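Local coordinates for GNA33 (Neisseria gonorrhoeae FA 1090, PDB 2G5D), which probably cleaves the beta-1,4 linkage between MurNAc and GlcNAc in peptidoglycan as an exolytic lytic transglycosylase, leaving a 1,6-anhydro bond on MurNAc, at residues G120-V125 / E397-Q402; G340-H345 / Q373-A378; L366-M371 / V385-G390. All coordinates share one frame; numbering follows the deposited sequence.

Contact 1: residues G120-V125 / E397-Q402; sequences GYYEPV and ELAGKQ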
ATOM      1  N   GLY A 120       7.863  -3.075   6.787  1.00 30.39           N
ATOM      2  CA  GLY A 120       7.839  -1.656   6.436  1.00 30.79           C
ATOM      3  C   GLY A 120       7.753  -1.386   4.948  1.00 30.76           C
ATOM      4  O   GLY A 120       8.310  -2.123   4.138  1.00 30.76           O
ATOM      5  N   TYR A 121       7.035  -0.337   4.578  1.00 30.81           N
ATOM      6  CA  TYR A 121       7.012   0.090   3.186  1.00 30.85           C
ATOM      7  C   TYR A 121       7.147   1.587   3.096  1.00 30.56           C
ATOM      8  O   TYR A 121       7.065   2.277   4.112  1.00 30.27           O
ATOM      9  CB  TYR A 121       5.776  -0.423   2.428  1.00 31.32           C
ATOM     10  CG  TYR A 121       4.416   0.145   2.796  1.00 31.69           C
ATOM     11  CD1 TYR A 121       3.661   0.858   1.860  1.00 32.35           C
ATOM     12  CD2 TYR A 121       3.848  -0.090   4.057  1.00 32.41           C
ATOM     13  CE1 TYR A 121       2.390   1.337   2.174  1.00 33.02           C
ATOM     14  CE2 TYR A 121       2.585   0.382   4.376  1.00 31.46           C
ATOM     15  CZ  TYR A 121       1.870   1.100   3.447  1.00 32.73           C
ATOM     16  OH  TYR A 121       0.622   1.557   3.787  1.00 34.47           O
ATOM     17  N   TYR A 122       7.347   2.082   1.875  1.00 30.04           N
ATOM     18  CA  TYR A 122       7.639   3.495   1.660  1.00 29.46           C
ATOM     19  C   TYR A 122       7.331   3.968   0.240  1.00 29.09           C
ATOM     20  O   TYR A 122       7.049   3.165  -0.650  1.00 29.06           O
ATOM     21  CB  TYR A 122       9.110   3.796   2.019  1.00 29.25           C
ATOM     22  CG  TYR A 122      10.115   3.506   0.930  1.00 28.98           C
ATOM     23  CD1 TYR A 122      10.803   4.541   0.296  1.00 27.79           C
ATOM     24  CD2 TYR A 122      10.386   2.194   0.536  1.00 27.72           C
ATOM     25  CE1 TYR A 122      11.717   4.271  -0.705  1.00 27.45           C
ATOM     26  CE2 TYR A 122      11.294   1.922  -0.449  1.00 28.27           C
ATOM     27  CZ  TYR A 122      11.963   2.957  -1.066  1.00 27.98           C
ATOM     28  OH  TYR A 122      12.868   2.662  -2.038  1.00 28.63           O
ATOM     29  N   GLU A 123       7.382   5.283   0.058  1.00 28.48           N
ATOM     30  CA  GLU A 123       7.210   5.910  -1.237  1.00 28.79           C
ATOM     31  C   GLU A 123       8.569   6.314  -1.820  1.00 27.34           C
ATOM     32  O   GLU A 123       9.222   7.228  -1.317  1.00 27.40           O
ATOM     33  CB  GLU A 123       6.273   7.119  -1.136  1.00 28.38           C
ATOM     34  CG  GLU A 123       6.005   7.770  -2.508  1.00 30.63           C
ATOM     35  CD  GLU A 123       5.187   9.043  -2.429  1.00 31.36           C
ATOM     36  OE1 GLU A 123       4.970   9.564  -1.317  1.00 35.69           O
ATOM     37  OE2 GLU A 123       4.773   9.541  -3.493  1.00 36.33           O
ATOM     38  N   PRO A 124       9.013   5.634  -2.892  1.00 26.61           N
ATOM     39  CA  PRO A 124      10.339   5.996  -3.427  1.00 25.99           C
ATOM     40  C   PRO A 124      10.398   7.359  -4.129  1.00 25.89           C
ATOM     41  O   PRO A 124       9.412   7.807  -4.724  1.00 25.29           O
ATOM     42  CB  PRO A 124      10.645   4.871  -4.417  1.00 25.54           C
ATOM     43  CG  PRO A 124       9.319   4.329  -4.809  1.00 26.69           C
ATOM     44  CD  PRO A 124       8.382   4.539  -3.648  1.00 26.25           C
ATOM     45  N   VAL A 125      11.557   8.008  -4.011  1.00 26.16           N
ATOM     46  CA  VAL A 125      11.947   9.163  -4.834  1.00 26.10           C
ATOM     47  C   VAL A 125      12.950   8.680  -5.892  1.00 25.82           C
ATOM     48  O   VAL A 125      13.901   7.987  -5.579  1.00 25.70           O
ATOM     49  CB  VAL A 125      12.558  10.321  -3.969  1.00 26.30           C
ATOM     50  CG1 VAL A 125      13.100  11.477  -4.848  1.00 26.70           C
ATOM     51  CG2 VAL A 125      11.533  10.853  -3.033  1.00 26.01           C
ATOM     52  N   GLU A 397      15.541   3.076   3.501  1.00 31.13           N
ATOM     53  CA  GLU A 397      16.413   2.375   4.458  1.00 32.32           C
ATOM     54  C   GLU A 397      15.643   1.742   5.629  1.00 32.36           C
ATOM     55  O   GLU A 397      15.823   0.558   5.924  1.00 32.49           O
ATOM     56  CB  GLU A 397      17.475   3.337   4.977  1.00 32.71           C
ATOM     57  CG  GLU A 397      18.598   3.595   3.965  1.00 35.65           C
ATOM     58  CD  GLU A 397      19.120   5.033   3.978  1.00 38.71           C
ATOM     59  OE1 GLU A 397      19.159   5.645   5.072  1.00 40.62           O
ATOM     60  OE2 GLU A 397      19.498   5.543   2.892  1.00 38.99           O
ATOM     61  N   LEU A 398      14.776   2.521   6.272  1.00 32.51           N
ATOM     62  CA  LEU A 398      13.931   2.026   7.371  1.00 33.01           C
ATOM     63  C   LEU A 398      13.019   0.883   6.966  1.00 32.95           C
ATOM     64  O   LEU A 398      12.960  -0.136   7.653  1.00 33.17           O
ATOM     65  CB  LEU A 398      13.102   3.157   7.982  1.00 32.97           C
ATOM     66  CG  LEU A 398      13.940   4.212   8.714  1.00 34.19           C
ATOM     67  CD1 LEU A 398      13.173   5.516   8.862  1.00 36.37           C
ATOM     68  CD2 LEU A 398      14.378   3.689  10.064  1.00 34.97           C
ATOM     69  N   ALA A 399      12.334   1.052   5.840  1.00 32.85           N
ATOM     70  CA  ALA A 399      11.362   0.082   5.371  1.00 33.44           C
ATOM     71  C   ALA A 399      11.956  -1.313   5.168  1.00 34.18           C
ATOM     72  O   ALA A 399      11.464  -2.287   5.756  1.00 34.22           O
ATOM     73  CB  ALA A 399      10.666   0.590   4.106  1.00 33.15           C
ATOM     74  N   GLY A 400      13.015  -1.401   4.357  1.00 34.53           N
ATOM     75  CA  GLY A 400      13.677  -2.672   4.044  1.00 35.75           C
ATOM     76  C   GLY A 400      14.304  -3.390   5.234  1.00 36.50           C
ATOM     77  O   GLY A 400      14.468  -4.609   5.214  1.00 36.51           O
ATOM     78  N   LYS A 401      14.649  -2.626   6.267  1.00 37.34           N
ATOM     79  CA  LYS A 401      15.256  -3.159   7.486  1.00 38.44           C
ATOM     80  C   LYS A 401      14.221  -3.656   8.505  1.00 39.03           C
ATOM     81  O   LYS A 401      14.569  -4.289   9.515  1.00 39.30           O
ATOM     82  CB  LYS A 401      16.189  -2.112   8.115  1.00 38.57           C
ATOM     83  CG  LYS A 401      17.485  -1.897   7.330  1.00 39.46           C
ATOM     84  CD  LYS A 401      18.614  -1.351   8.197  1.00 40.18           C
ATOM     85  CE  LYS A 401      19.715  -0.770   7.325  1.00 40.70           C
ATOM     86  NZ  LYS A 401      20.967  -0.496   8.089  1.00 40.86           N
ATOM     87  N   GLN A 402      12.945  -3.376   8.227  1.00 39.63           N
ATOM     88  CA  GLN A 402      11.853  -3.744   9.108  1.00 39.78           C
ATOM     89  C   GLN A 402      11.322  -5.163   8.891  1.00 40.05           C
ATOM     90  O   GLN A 402      10.655  -5.454   7.882  1.00 40.51           O
ATOM     91  CB  GLN A 402      10.720  -2.738   8.963  1.00 40.15           C
ATOM     92  CG  GLN A 402       9.639  -2.955   9.967  1.00 41.55           C
ATOM     93  CD  GLN A 402       9.271  -1.702  10.665  1.00 44.11           C
ATOM     94  OE1 GLN A 402       8.772  -0.761  10.047  1.00 45.58           O
ATOM     95  NE2 GLN A 402       9.511  -1.666  11.975  1.00 46.21           N
TER

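Contact 2: residues G340-H345 / Q373-A378; sequences GAIDRH and QDTGSA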
ATOM      1  N   GLY A 340      -0.474   2.619   8.368  1.00 30.79           N
ATOM      2  CA  GLY A 340      -0.035   1.267   8.083  1.00 31.32           C
ATOM      3  C   GLY A 340      -0.998   0.473   7.246  1.00 31.45           C
ATOM      4  O   GLY A 340      -2.164   0.857   7.103  1.00 32.40           O
ATOM      5  N   ALA A 341      -0.493  -0.612   6.657  1.00 31.09           N
ATOM      6  CA  ALA A 341      -1.331  -1.589   5.969  1.00 30.72           C
ATOM      7  C   ALA A 341      -1.661  -2.792   6.861  1.00 30.42           C
ATOM      8  O   ALA A 341      -0.802  -3.288   7.606  1.00 30.00           O
ATOM      9  CB  ALA A 341      -0.684  -2.057   4.620  1.00 30.64           C
ATOM     10  N   ILE A 342      -2.903  -3.264   6.746  1.00 30.69           N
ATOM     11  CA  ILE A 342      -3.450  -4.323   7.600  1.00 30.38           C
ATOM     12  C   ILE A 342      -4.236  -5.355   6.776  1.00 30.60           C
ATOM     13  O   ILE A 342      -4.408  -5.196   5.576  1.00 31.00           O
ATOM     14  CB  ILE A 342      -4.369  -3.736   8.736  1.00 30.98           C
ATOM     15  CG1 ILE A 342      -5.336  -2.667   8.191  1.00 30.28           C
ATOM     16  CG2 ILE A 342      -3.535  -3.097   9.851  1.00 28.77           C
ATOM     17  CD1 ILE A 342      -6.525  -3.220   7.329  1.00 34.99           C
ATOM     18  N   ASP A 343      -4.733  -6.384   7.451  1.00 30.64           N
ATOM     19  CA  ASP A 343      -5.564  -7.404   6.835  1.00 30.79           C
ATOM     20  C   ASP A 343      -6.996  -7.091   7.251  1.00 31.07           C
ATOM     21  O   ASP A 343      -7.322  -7.119   8.432  1.00 31.21           O
ATOM     22  CB  ASP A 343      -5.099  -8.802   7.288  1.00 30.00           C
ATOM     23  CG  ASP A 343      -5.973  -9.936   6.757  1.00 29.51           C
ATOM     24  OD1 ASP A 343      -6.968  -9.705   6.042  1.00 28.28           O
ATOM     25  OD2 ASP A 343      -5.665 -11.094   7.071  1.00 27.89           O
ATOM     26  N   ARG A 344      -7.837  -6.803   6.268  1.00 31.50           N
ATOM     27  CA  ARG A 344      -9.230  -6.405   6.501  1.00 32.27           C
ATOM     28  C   ARG A 344     -10.174  -7.523   6.943  1.00 32.12           C
ATOM     29  O   ARG A 344     -11.319  -7.262   7.308  1.00 32.50           O
ATOM     30  CB  ARG A 344      -9.795  -5.746   5.258  1.00 32.38           C
ATOM     31  CG  ARG A 344      -9.307  -4.339   5.034  1.00 35.30           C
ATOM     32  CD  ARG A 344     -10.031  -3.747   3.847  1.00 38.42           C
ATOM     33  NE  ARG A 344     -11.371  -3.330   4.250  1.00 41.75           N
ATOM     34  CZ  ARG A 344     -12.227  -2.689   3.464  1.00 43.07           C
ATOM     35  NH1 ARG A 344     -11.887  -2.388   2.217  1.00 44.27           N
ATOM     36  NH2 ARG A 344     -13.421  -2.339   3.936  1.00 42.98           N
ATOM     37  N   HIS A 345      -9.709  -8.763   6.883  1.00 32.21           N
ATOM     38  CA  HIS A 345     -10.412  -9.867   7.514  1.00 32.00           C
ATOM     39  C   HIS A 345     -10.503  -9.628   8.998  1.00 32.02           C
ATOM     40  O   HIS A 345     -11.416 -10.136   9.655  1.00 32.01           O
ATOM     41  CB  HIS A 345      -9.672 -11.186   7.292  1.00 31.88           C
ATOM     42  CG  HIS A 345      -9.768 -11.718   5.896  1.00 32.20           C
ATOM     43  ND1 HIS A 345     -10.961 -11.805   5.216  1.00 32.70           N
ATOM     44  CD2 HIS A 345      -8.826 -12.243   5.074  1.00 31.25           C
ATOM     45  CE1 HIS A 345     -10.750 -12.338   4.023  1.00 32.98           C
ATOM     46  NE2 HIS A 345      -9.464 -12.615   3.913  1.00 32.70           N
ATOM     47  N   GLN A 373      -5.026   2.350   7.347  1.00 30.22           N
ATOM     48  CA  GLN A 373      -5.704   3.019   6.241  1.00 29.27           C
ATOM     49  C   GLN A 373      -5.373   2.387   4.887  1.00 29.60           C
ATOM     50  O   GLN A 373      -5.784   2.884   3.828  1.00 29.76           O
ATOM     51  CB  GLN A 373      -5.321   4.490   6.247  1.00 28.34           C
ATOM     52  CG  GLN A 373      -5.853   5.281   7.432  1.00 29.81           C
ATOM     53  CD  GLN A 373      -5.309   6.695   7.453  1.00 29.91           C
ATOM     54  OE1 GLN A 373      -4.314   6.979   6.801  1.00 30.10           O
ATOM     55  NE2 GLN A 373      -5.956   7.586   8.208  1.00 29.66           N
ATOM     56  N   ASP A 374      -4.643   1.275   4.924  1.00 30.02           N
ATOM     57  CA  ASP A 374      -4.189   0.616   3.716  1.00 29.80           C
ATOM     58  C   ASP A 374      -4.173  -0.902   3.897  1.00 29.94           C
ATOM     59  O   ASP A 374      -4.262  -1.405   5.026  1.00 30.45           O
ATOM     60  CB  ASP A 374      -2.805   1.146   3.353  1.00 29.47           C
ATOM     61  CG  ASP A 374      -2.471   0.999   1.854  1.00 30.22           C
ATOM     62  OD1 ASP A 374      -1.284   1.152   1.524  1.00 30.14           O
ATOM     63  OD2 ASP A 374      -3.370   0.729   1.016  1.00 32.40           O
ATOM     64  N   THR A 375      -4.068  -1.602   2.768  1.00 29.57           N
ATOM     65  CA  THR A 375      -4.005  -3.055   2.666  1.00 29.44           C
ATOM     66  C   THR A 375      -2.895  -3.444   1.683  1.00 29.84           C
ATOM     67  O   THR A 375      -2.493  -2.634   0.853  1.00 29.50           O
ATOM     68  CB  THR A 375      -5.320  -3.631   2.094  1.00 29.76           C
ATOM     69  OG1 THR A 375      -5.578  -3.038   0.817  1.00 30.22           O
ATOM     70  CG2 THR A 375      -6.492  -3.360   2.991  1.00 29.19           C
ATOM     71  N   GLY A 376      -2.409  -4.683   1.762  1.00 30.21           N
ATOM     72  CA  GLY A 376      -1.536  -5.246   0.715  1.00 30.48           C
ATOM     73  C   GLY A 376      -1.896  -6.693   0.407  1.00 30.93           C
ATOM     74  O   GLY A 376      -2.520  -7.357   1.230  1.00 31.32           O
ATOM     75  N   SER A 377      -1.502  -7.191  -0.766  1.00 31.46           N
ATOM     76  CA  SER A 377      -1.736  -8.603  -1.135  1.00 31.74           C
ATOM     77  C   SER A 377      -0.923  -9.587  -0.267  1.00 31.83           C
ATOM     78  O   SER A 377      -1.360 -10.709  -0.019  1.00 31.47           O
ATOM     79  CB  SER A 377      -1.512  -8.833  -2.642  1.00 32.60           C
ATOM     80  OG  SER A 377      -0.181  -8.534  -3.047  1.00 33.75           O
ATOM     81  N   ALA A 378       0.226  -9.131   0.237  1.00 31.96           N
ATOM     82  CA  ALA A 378       1.101  -9.937   1.101  1.00 31.61           C
ATOM     83  C   ALA A 378       0.906  -9.717   2.621  1.00 31.18           C
ATOM     84  O   ALA A 378       1.652 -10.259   3.431  1.00 31.11           O
ATOM     85  CB  ALA A 378       2.568  -9.723   0.704  1.00 31.83           C
TER
HETATM   86  O   HOH W   1      -4.430  -6.613   3.478  1.00 29.48           O

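Contact 3: residues L366-M371 / V385-G390; sequences LNRLIM and VDYFWG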
ATOM      1  N   LEU A 366       9.598   0.846  19.592  1.00 32.80           N
ATOM      2  CA  LEU A 366       8.893   1.669  18.629  1.00 32.67           C
ATOM      3  C   LEU A 366       7.401   1.479  18.912  1.00 31.30           C
ATOM      4  O   LEU A 366       6.835   0.505  18.467  1.00 30.36           O
ATOM      5  CB  LEU A 366       9.206   1.201  17.201  1.00 32.04           C
ATOM      6  CG  LEU A 366       9.172   2.156  16.004  1.00 33.69           C
ATOM      7  CD1 LEU A 366       8.295   1.571  14.904  1.00 30.20           C
ATOM      8  CD2 LEU A 366       8.761   3.594  16.340  1.00 35.30           C
ATOM      9  N   ASN A 367       6.812   2.392  19.689  1.00 31.93           N
ATOM     10  CA  ASN A 367       5.386   2.325  20.108  1.00 32.31           C
ATOM     11  C   ASN A 367       4.630   3.536  19.574  1.00 32.43           C
ATOM     12  O   ASN A 367       4.962   4.691  19.885  1.00 32.70           O
ATOM     13  CB  ASN A 367       5.225   2.250  21.649  1.00 31.85           C
ATOM     14  CG  ASN A 367       6.036   1.120  22.299  1.00 32.13           C
ATOM     15  OD1 ASN A 367       6.064  -0.002  21.827  1.00 31.57           O
ATOM     16  ND2 ASN A 367       6.681   1.432  23.405  1.00 31.06           N
ATOM     17  N   ARG A 368       3.617   3.286  18.748  1.00 32.75           N
ATOM     18  CA  ARG A 368       3.029   4.323  17.940  1.00 31.29           C
ATOM     19  C   ARG A 368       1.542   4.111  17.761  1.00 29.89           C
ATOM     20  O   ARG A 368       1.123   3.014  17.432  1.00 29.89           O
ATOM     21  CB  ARG A 368       3.689   4.316  16.540  1.00 32.70           C
ATOM     22  CG  ARG A 368       5.143   4.813  16.497  1.00 34.89           C
ATOM     23  CD  ARG A 368       5.185   6.280  16.084  1.00 34.46           C
ATOM     24  NE  ARG A 368       6.467   6.884  16.426  1.00 36.50           N
ATOM     25  CZ  ARG A 368       7.520   6.984  15.611  1.00 39.47           C
ATOM     26  NH1 ARG A 368       7.487   6.515  14.354  1.00 37.87           N
ATOM     27  NH2 ARG A 368       8.638   7.558  16.075  1.00 39.26           N
ATOM     28  N   LEU A 369       0.748   5.154  17.970  1.00 28.37           N
ATOM     29  CA  LEU A 369      -0.640   5.123  17.499  1.00 27.68           C
ATOM     30  C   LEU A 369      -0.688   5.546  16.045  1.00 27.93           C
ATOM     31  O   LEU A 369      -0.663   6.749  15.734  1.00 28.11           O
ATOM     32  CB  LEU A 369      -1.571   6.011  18.337  1.00 27.34           C
ATOM     33  CG  LEU A 369      -3.052   5.892  17.943  1.00 26.98           C
ATOM     34  CD1 LEU A 369      -3.528   4.461  18.151  1.00 24.51           C
ATOM     35  CD2 LEU A 369      -3.866   6.865  18.784  1.00 23.26           C
ATOM     36  N   ILE A 370      -0.777   4.547  15.159  1.00 28.43           N
ATOM     37  CA  ILE A 370      -0.937   4.762  13.706  1.00 27.27           C
ATOM     38  C   ILE A 370      -2.385   4.595  13.272  1.00 26.66           C
ATOM     39  O   ILE A 370      -3.210   4.238  14.068  1.00 26.11           O
ATOM     40  CB  ILE A 370       0.007   3.836  12.902  1.00 27.82           C
ATOM     41  CG1 ILE A 370      -0.458   2.376  12.955  1.00 27.37           C
ATOM     42  CG2 ILE A 370       1.478   4.013  13.433  1.00 25.78           C
ATOM     43  CD1 ILE A 370       0.057   1.491  11.853  1.00 28.35           C
ATOM     44  N   MET A 371      -2.677   4.897  12.011  1.00 26.08           N
ATOM     45  CA  MET A 371      -3.980   4.646  11.412  1.00 26.82           C
ATOM     46  C   MET A 371      -3.873   3.542  10.367  1.00 27.39           C
ATOM     47  O   MET A 371      -2.982   3.552   9.522  1.00 26.52           O
ATOM     48  CB  MET A 371      -4.561   5.934  10.818  1.00 25.16           C
ATOM     49  CG  MET A 371      -4.585   7.118  11.813  1.00 25.59           C
ATOM     50  SD  MET A 371      -5.726   6.899  13.199  1.00 27.95           S
ATOM     51  CE  MET A 371      -4.580   7.291  14.517  1.00 26.15           C
ATOM     52  N   VAL A 385       1.219  -5.960  10.408  1.00 27.26           N
ATOM     53  CA  VAL A 385       1.256  -4.546   9.974  1.00 27.30           C
ATOM     54  C   VAL A 385       2.392  -4.200   8.993  1.00 27.64           C
ATOM     55  O   VAL A 385       3.571  -4.454   9.256  1.00 26.72           O
ATOM     56  CB  VAL A 385       1.317  -3.551  11.204  1.00 28.32           C
ATOM     57  CG1 VAL A 385       1.299  -2.063  10.717  1.00 24.97           C
ATOM     58  CG2 VAL A 385       0.152  -3.818  12.181  1.00 26.15           C
ATOM     59  N   ASP A 386       2.035  -3.601   7.856  1.00 27.38           N
ATOM     60  CA  ASP A 386       3.059  -3.013   7.002  1.00 27.56           C
ATOM     61  C   ASP A 386       3.113  -1.534   7.375  1.00 27.95           C
ATOM     62  O   ASP A 386       2.163  -0.769   7.154  1.00 28.14           O
ATOM     63  CB  ASP A 386       2.746  -3.206   5.520  1.00 26.90           C
ATOM     64  CG  ASP A 386       4.001  -3.374   4.657  1.00 26.85           C
ATOM     65  OD1 ASP A 386       5.099  -3.669   5.177  1.00 26.51           O
ATOM     66  OD2 ASP A 386       3.874  -3.221   3.430  1.00 28.50           O
ATOM     67  N   TYR A 387       4.224  -1.151   7.969  1.00 27.83           N
ATOM     68  CA  TYR A 387       4.376   0.144   8.587  1.00 28.51           C
ATOM     69  C   TYR A 387       4.822   1.142   7.520  1.00 28.40           C
ATOM     70  O   TYR A 387       5.861   0.944   6.896  1.00 28.92           O
ATOM     71  CB  TYR A 387       5.405   0.008   9.728  1.00 29.39           C
ATOM     72  CG  TYR A 387       5.561   1.244  10.555  1.00 30.93           C
ATOM     73  CD1 TYR A 387       4.794   1.444  11.690  1.00 33.34           C
ATOM     74  CD2 TYR A 387       6.472   2.225  10.199  1.00 32.51           C
ATOM     75  CE1 TYR A 387       4.921   2.612  12.451  1.00 33.57           C
ATOM     76  CE2 TYR A 387       6.609   3.390  10.952  1.00 33.70           C
ATOM     77  CZ  TYR A 387       5.831   3.574  12.066  1.00 31.36           C
ATOM     78  OH  TYR A 387       5.986   4.705  12.814  1.00 32.11           O
ATOM     79  N   PHE A 388       4.014   2.180   7.258  1.00 28.39           N
ATOM     80  CA  PHE A 388       4.357   3.127   6.208  1.00 27.85           C
ATOM     81  C   PHE A 388       5.344   4.178   6.716  1.00 28.34           C
ATOM     82  O   PHE A 388       5.036   4.966   7.607  1.00 28.06           O
ATOM     83  CB  PHE A 388       3.113   3.778   5.560  1.00 27.90           C
ATOM     84  CG  PHE A 388       3.457   4.744   4.457  1.00 28.03           C
ATOM     85  CD1 PHE A 388       4.096   4.300   3.297  1.00 26.76           C
ATOM     86  CD2 PHE A 388       3.184   6.098   4.592  1.00 28.63           C
ATOM     87  CE1 PHE A 388       4.452   5.175   2.302  1.00 26.27           C
ATOM     88  CE2 PHE A 388       3.525   6.977   3.593  1.00 27.91           C
ATOM     89  CZ  PHE A 388       4.154   6.516   2.439  1.00 28.16           C
ATOM     90  N   TRP A 389       6.548   4.173   6.143  1.00 28.15           N
ATOM     91  CA  TRP A 389       7.611   5.048   6.616  1.00 28.59           C
ATOM     92  C   TRP A 389       7.648   6.455   6.018  1.00 28.40           C
ATOM     93  O   TRP A 389       8.297   7.331   6.577  1.00 28.00           O
ATOM     94  CB  TRP A 389       8.973   4.359   6.501  1.00 29.21           C
ATOM     95  CG  TRP A 389       9.235   3.423   7.640  1.00 29.92           C
ATOM     96  CD1 TRP A 389       9.190   2.050   7.618  1.00 31.47           C
ATOM     97  CD2 TRP A 389       9.588   3.787   8.981  1.00 30.97           C
ATOM     98  NE1 TRP A 389       9.503   1.542   8.864  1.00 30.95           N
ATOM     99  CE2 TRP A 389       9.763   2.587   9.713  1.00 30.87           C
ATOM    100  CE3 TRP A 389       9.784   5.013   9.636  1.00 30.77           C
ATOM    101  CZ2 TRP A 389      10.099   2.580  11.077  1.00 31.34           C
ATOM    102  CZ3 TRP A 389      10.146   5.001  10.998  1.00 31.79           C
ATOM    103  CH2 TRP A 389      10.292   3.794  11.695  1.00 30.53           C
ATOM    104  N   GLY A 390       6.913   6.695   4.933  1.00 28.25           N
ATOM    105  CA  GLY A 390       6.924   7.993   4.281  1.00 28.17           C
ATOM    106  C   GLY A 390       7.681   7.936   2.969  1.00 28.43           C
ATOM    107  O   GLY A 390       7.923   6.855   2.427  1.00 27.16           O
TER

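Contact 1: residues G120-V125 / E397-Q402
Gly120 meets Ala399 where the C-terminal part of a helix lies against a beta strand, their CA atoms only 4.1 Å apart. Strand 120-123 and helix 397-401 run nearly antiparallel, at 153°, with axes 6.1 Å apart at their closest, a close approach consistent with Gly120 lacking a side chain and Ala399 ending in a methyl. The methyl of Ala399 points at the strand and packs on its backbone, with CB 3.6 Å from Gly120 O and close to the N of Tyr121. It also touches the ring of Tyr122, whose CD2 lies 3.9 Å from Ala399 CB in an oblique approach. In Tyr122, CB points toward the helix, and with chi1 at 84° the ring lies alongside Ala399, while Tyr121 before it points to the other side of the strand.

The second grip comes from Gln402, just past the helix. Its CB and CG both rest beside the backbone nitrogen of Gly120, Gln402 CB at 3.6 Å from Gly120 N. The chain then bends at chi2 (130°) and brings Gln402 OE1 to 3.8 Å from Gly120 CA, a packing contact; the polar partner of OE1 is Trp389 NE1, which donates a hydrogen bond to it. That bond helps to hold the amide beside the glycine. The backbone N of Gln402 in turn donates to Ala399 O, tying it to the helix that carries the methyl.

No hydrogen bond links the two segments directly; van der Waals packing, much of it methyl and methylene against strand backbone, joins them. Helix 393-401 connects strand 384-391 to strand 403-413, and strand 116-129 pairs with both, parallel to the first and antiparallel to the second; the helix therefore passes over the strand it packs on.

Contact 2: residues G340-H345 / Q373-A378
Ala341 CA and Asp374 CA lie 4.3 Å apart in a parallel beta bridge between strands 340-342 and 373-375, whose axes are inclined at 51°. The pairing belongs to the 3D domain, a member of the double-psi beta-barrel clan, and joins two strands near the point where both give way to loops. Gly340 O takes two successive amides: Gln373 N at 3.2 Å, almost in line with the carbonyl, and Asp374 N in a longer, weak bond. Sharing one acceptor between neighbouring N-H groups fits the kinked backbone at Gln373. One step on, Ile342 N donates to Asp374 O at 2.9 Å, tilted out of the carbonyl plane, and the CA-H of Ala341 also points at this oxygen.

The side chains of Ala341 and Asp374 lie on the same face, with their CB atoms 4.0 Å apart. In Asp374, chi1 of -156° leaves the carboxylate beside the residue's own carbonyl carbon, where OD2 takes a weak hydrogen bond from Thr375 N; a second, from Ala329 N, helps to hold the group in place. From the other side of the pair, Ile342 curls its CG1 back to 3.6 Å from Asp374 O, covering the acceptor with hydrocarbon. Farther along, the aliphatic part of Arg344 crosses Thr375, CG and CD both touching the methyl.

Beyond the strand, Asp343 forms an Asx turn: His345 N donates to Asp343 OD1 at 3.0 Å, approaching from above the carboxylate plane, while Asp343 OD2 accepts from Gly381 N.

Contact 3: residues L366-M371 / V385-G390
Two strands of the 3D domain, a fold of the double-psi beta-barrel clan, face each other here through their side chains, Tyr387 reaching between Leu366, Arg368 and Ile370. Strands 366-371 and 385-390 cross at 92° with axes 9.1 Å apart at their closest. They are not paired directly, and side chains alone join them.

Tyr387 covers the most ground. With CG anti to the backbone N (chi1 -174°), its ring is carried toward the other strand, and its hydroxyl accepts a hydrogen bond from Arg368 NH1, 2.8 Å from Tyr387 OH. The oxygen lies close to the guanidinium plane, at its edge, and the two side chains cross at about a right angle with their planes 37° apart. A bend at chi2 of Arg368 lays CG and CD alongside the hydroxyl before the guanidinium reaches it. The same NH1 makes a salt bridge to Glu337 OE2, which helps to fix the guanidinium beside the tyrosine.

Leu366 straddles this pair. Its CD2 sits 3.7 Å above the centre of the Arg368 guanidinium, whereas its CD1 lies over one face of the Tyr387 ring, toward the rim, and is 4.3 Å from Trp389 CZ2. Behind them Tyr387 CE2 rests over the indole of Trp389, 3.4 Å above the ring plane. At the other end Ile370 closes the apolar packing: CG2 approaches Tyr387 CE1 obliquely at 3.8 Å, and CD1 meets Val385 CG1 tip to tip at 3.9 Å.

Strand 352-358 pairs with strand 365-375 and sends Leu353 against Val385. Helix 58-72 packs on Leu369 and Met371, which point away from strand 384-391, while helix 393-401 contacts Trp389.

Overall arrangement
The three contacts lie close together in one beta-barrel region, contact 1 about 12 Å from contact 3 and 16 Å from contact 2, with contacts 2 and 3 about 12 Å apart (centre to centre). Contacts 2 and 3 share strand 365-375, and strand 339-342 stands between that strand and 384-391, pairing with both. Strand 384-391 in turn pairs with strand 116-129 of contact 1. Along the chain, contact 1 encloses the other two, whose segments alternate. Residues 120-125 and 397-402, more than 270 residues apart in sequence, are thus brought together, and the barrel region combines distant parts of the chain.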